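Local coordinates for protein pectate lyase II (Xanthomonas campestris pv. campestris, PDB 2QY1) that probably cleaves pectate, the polygalacturonate of plant cell walls, as a secreted lyase of polysaccharide lyase family 1, at residues K53-L61 against T141-F151. The protein carries 2 engineered substitutions. Residues are numbered along the deposited sequence; the frame is centred on the assembly and turned at random.
Sequences KDVCAQWKL and TKCSGAGDASF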
loop_
_atom_site.group_PDB
_atom_site.type_symbol
_atom_site.label_atom_id
_atom_site.label_comp_id
_atom_site.label_asym_id
_atom_site.label_seq_id
_atom_site.Cartn_x
_atom_site.Cartn_y
_atom_site.Cartn_z
ATOM N N LYS A 53 -5.648 -2.353 25.126
ATOM C CA LYS A 53 -4.697 -2.668 26.194
ATOM C C LYS A 53 -3.895 -3.938 25.910
ATOM O O LYS A 53 -2.878 -4.202 26.561
ATOM C CB LYS A 53 -5.422 -2.792 27.537
ATOM C CG LYS A 53 -5.780 -1.458 28.195
ATOM C CD LYS A 53 -7.104 -0.903 27.684
ATOM C CE LYS A 53 -7.590 0.262 28.534
ATOM N NZ LYS A 53 -6.745 1.486 28.399
ATOM N N ASP A 54 -4.365 -4.715 24.936
ATOM C CA ASP A 54 -3.703 -5.946 24.531
ATOM C C ASP A 54 -3.738 -6.051 23.013
ATOM O O ASP A 54 -4.798 -6.232 22.419
ATOM C CB ASP A 54 -4.387 -7.155 25.180
ATOM C CG ASP A 54 -3.665 -8.471 24.905
ATOM O OD1 ASP A 54 -2.508 -8.458 24.421
ATOM O OD2 ASP A 54 -4.265 -9.531 25.188
ATOM N N VAL A 55 -2.564 -5.919 22.399
ATOM C CA VAL A 55 -2.396 -6.030 20.948
ATOM C C VAL A 55 -2.924 -7.378 20.433
ATOM O O VAL A 55 -3.434 -7.475 19.313
ATOM C CB VAL A 55 -0.903 -5.812 20.557
ATOM C CG1 VAL A 55 -0.575 -6.423 19.208
ATOM C CG2 VAL A 55 -0.564 -4.322 20.562
ATOM N N CYS A 56 -2.830 -8.399 21.281
ATOM C CA CYS A 56 -3.209 -9.760 20.914
ATOM C C CYS A 56 -4.697 -10.088 21.064
ATOM O O CYS A 56 -5.125 -11.215 20.792
ATOM C CB CYS A 56 -2.320 -10.764 21.648
ATOM S SG CYS A 56 -0.646 -10.741 20.976
ATOM N N ALA A 57 -5.481 -9.094 21.474
ATOM C CA ALA A 57 -6.937 -9.226 21.521
ATOM C C ALA A 57 -7.556 -9.081 20.132
ATOM O O ALA A 57 -8.659 -9.571 19.882
ATOM C CB ALA A 57 -7.538 -8.194 22.469
ATOM N N GLN A 58 -6.831 -8.424 19.231
ATOM C CA GLN A 58 -7.393 -7.979 17.954
ATOM C C GLN A 58 -7.713 -9.104 16.966
ATOM O O GLN A 58 -8.800 -9.119 16.383
ATOM C CB GLN A 58 -6.494 -6.920 17.303
ATOM C CG GLN A 58 -6.206 -5.695 18.181
ATOM C CD GLN A 58 -7.472 -5.070 18.742
ATOM O OE1 GLN A 58 -8.006 -5.521 19.762
ATOM N NE2 GLN A 58 -7.956 -4.024 18.083
ATOM N N TRP A 59 -6.787 -10.049 16.805
ATOM C CA TRP A 59 -6.930 -11.106 15.795
ATOM C C TRP A 59 -8.147 -11.995 16.039
ATOM O O TRP A 59 -8.716 -12.560 15.101
ATOM C CB TRP A 59 -5.644 -11.941 15.682
ATOM C CG TRP A 59 -5.370 -12.873 16.836
ATOM C CD1 TRP A 59 -4.650 -12.598 17.962
ATOM C CD2 TRP A 59 -5.798 -14.237 16.958
ATOM N NE1 TRP A 59 -4.611 -13.700 18.785
ATOM C CE2 TRP A 59 -5.307 -14.720 18.192
ATOM C CE3 TRP A 59 -6.557 -15.095 16.148
ATOM C CZ2 TRP A 59 -5.547 -16.024 18.635
ATOM C CZ3 TRP A 59 -6.795 -16.396 16.589
ATOM C CH2 TRP A 59 -6.293 -16.845 17.823
ATOM N N LYS A 60 -8.537 -12.081 17.310
ATOM C CA LYS A 60 -9.649 -12.904 17.777
ATOM C C LYS A 60 -11.011 -12.294 17.446
ATOM O O LYS A 60 -12.023 -13.000 17.413
ATOM C CB LYS A 60 -9.549 -13.075 19.295
ATOM C CG LYS A 60 -8.164 -13.462 19.805
ATOM C CD LYS A 60 -8.128 -13.505 21.329
ATOM C CE LYS A 60 -6.899 -14.237 21.837
ATOM N NZ LYS A 60 -7.028 -15.706 21.625
ATOM N N LEU A 61 -11.029 -10.982 17.218
ATOM C CA LEU A 61 -12.273 -10.242 17.010
ATOM C C LEU A 61 -12.612 -10.124 15.523
ATOM O O LEU A 61 -11.711 -10.189 14.682
ATOM C CB LEU A 61 -12.171 -8.851 17.651
ATOM C CG LEU A 61 -11.942 -8.820 19.167
ATOM C CD1 LEU A 61 -11.541 -7.424 19.629
ATOM C CD2 LEU A 61 -13.175 -9.305 19.917
ATOM N N THR A 141 4.310 -8.017 16.958
ATOM C CA THR A 141 4.104 -9.132 17.878
ATOM C C THR A 141 3.378 -10.287 17.184
ATOM O O THR A 141 2.408 -10.077 16.446
ATOM C CB THR A 141 3.342 -8.678 19.153
ATOM O OG1 THR A 141 4.160 -7.770 19.899
ATOM C CG2 THR A 141 2.991 -9.862 20.043
ATOM N N LYS A 142 3.876 -11.500 17.408
ATOM C CA LYS A 142 3.242 -12.702 16.889
ATOM C C LYS A 142 2.461 -13.381 18.006
ATOM O O LYS A 142 3.021 -14.080 18.853
ATOM C CB LYS A 142 4.275 -13.629 16.240
ATOM C CG LYS A 142 4.730 -13.121 14.881
ATOM C CD LYS A 142 6.164 -13.502 14.560
ATOM C CE LYS A 142 6.661 -12.757 13.313
ATOM N NZ LYS A 142 6.591 -11.261 13.440
ATOM N N CYS A 143 1.152 -13.140 17.995
ATOM C CA CYS A 143 0.260 -13.532 19.082
ATOM C C CYS A 143 0.070 -15.031 19.204
ATOM O O CYS A 143 0.000 -15.742 18.197
ATOM C CB CYS A 143 -1.094 -12.844 18.908
ATOM S SG CYS A 143 -0.963 -11.053 18.990
ATOM N N SER A 144 -0.015 -15.498 20.451
ATOM C CA SER A 144 -0.254 -16.902 20.751
ATOM C C SER A 144 -1.516 -17.398 20.050
ATOM O O SER A 144 -2.580 -16.788 20.168
ATOM C CB SER A 144 -0.380 -17.109 22.261
ATOM O OG SER A 144 -0.631 -18.468 22.576
ATOM N N GLY A 145 -1.372 -18.493 19.305
ATOM C CA GLY A 145 -2.494 -19.138 18.623
ATOM C C GLY A 145 -2.962 -18.500 17.326
ATOM O O GLY A 145 -3.828 -19.055 16.645
ATOM N N ALA A 146 -2.394 -17.347 16.970
ATOM C CA ALA A 146 -2.856 -16.571 15.811
ATOM C C ALA A 146 -2.345 -17.104 14.471
ATOM O O ALA A 146 -2.753 -16.621 13.411
ATOM C CB ALA A 146 -2.483 -15.096 15.967
ATOM N N GLY A 147 -1.466 -18.102 14.524
ATOM C CA GLY A 147 -0.770 -18.575 13.336
ATOM C C GLY A 147 0.153 -17.483 12.835
ATOM O O GLY A 147 0.873 -16.856 13.618
ATOM N N ASP A 148 0.113 -17.236 11.530
ATOM C CA ASP A 148 0.947 -16.211 10.911
ATOM C C ASP A 148 0.222 -14.861 10.850
ATOM O O ASP A 148 0.756 -13.879 10.328
ATOM C CB ASP A 148 1.358 -16.657 9.498
ATOM C CG ASP A 148 1.914 -18.082 9.462
ATOM O OD1 ASP A 148 2.499 -18.536 10.473
ATOM O OD2 ASP A 148 1.770 -18.751 8.414
ATOM N N ALA A 149 -0.983 -14.813 11.417
ATOM C CA ALA A 149 -1.922 -13.734 11.135
ATOM C C ALA A 149 -2.456 -13.002 12.370
ATOM O O ALA A 149 -3.658 -13.042 12.646
ATOM C CB ALA A 149 -3.083 -14.279 10.301
ATOM N N SER A 150 -1.571 -12.325 13.102
ATOM C CA SER A 150 -2.003 -11.461 14.204
ATOM C C SER A 150 -2.666 -10.206 13.639
ATOM O O SER A 150 -3.567 -9.631 14.257
ATOM C CB SER A 150 -0.826 -11.089 15.113
ATOM O OG SER A 150 -0.279 -12.244 15.726
ATOM N N PHE A 151 -2.190 -9.791 12.466
ATOM C CA PHE A 151 -2.793 -8.727 11.667
ATOM C C PHE A 151 -2.692 -9.119 10.189
ATOM O O PHE A 151 -2.158 -10.184 9.876
ATOM C CB PHE A 151 -2.109 -7.383 11.954
ATOM C CG PHE A 151 -2.263 -6.930 13.382
ATOM C CD1 PHE A 151 -3.378 -6.188 13.774
ATOM C CD2 PHE A 151 -1.315 -7.280 14.342
ATOM C CE1 PHE A 151 -3.533 -5.784 15.101
ATOM C CE2 PHE A 151 -1.464 -6.886 15.670
ATOM C CZ PHE A 151 -2.575 -6.135 16.050
HETATM O O HOH W 1 -4.031 -9.361 17.205
HETATM O O HOH W 2 -3.299 -14.393 21.389
#
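The disulfide C56-C143 ties together two loops of the parallel beta-helix that family 1 pectate lyases share, one leading into strand 65-69 and the other into strand 155-158, the two outermost strands of a four-stranded parallel sheet. The SG atoms of C56 and C143 are 2.0 Å apart, with a chi3 of -83°, and the methyl CG2 of T141 packs against the C56 sulfur. Beside the bridge, the indole of W59 is clamped between two aliphatic groups. CB of A146 sits 3.5 Å from the centroid of the five-membered ring of W59, almost on the ring normal, in a CH-pi contact, while CG of K60 covers the opposite face. Chi1 of 72° places W59 CG between its own backbone N and carbonyl carbon, and the ring reaches over the turn C143-A146, with CZ2 3.4 Å from S144 O. Farther along, V55 CG1 meets the F151 ring at its edge, 3.7 Å from CE2, and Q58 CB approaches the same ring at CE1; the amide of Q58 turns away, its NE2 bonded to L106 O.

Within 141-151, C143 N donates a nearly straight 2.8 Å bond to S150 OG. No direct hydrogen bond crosses between 53-61 and 141-151; two waters bridge them. One accepts from W59 N and donates to V55 O and, at 3.0 Å, to S150 O. The other accepts from W59 NE1 and donates to S144 O at 2.8 Å. With a single covalent link between the segments, their facing polar groups thus depend on water for pairing.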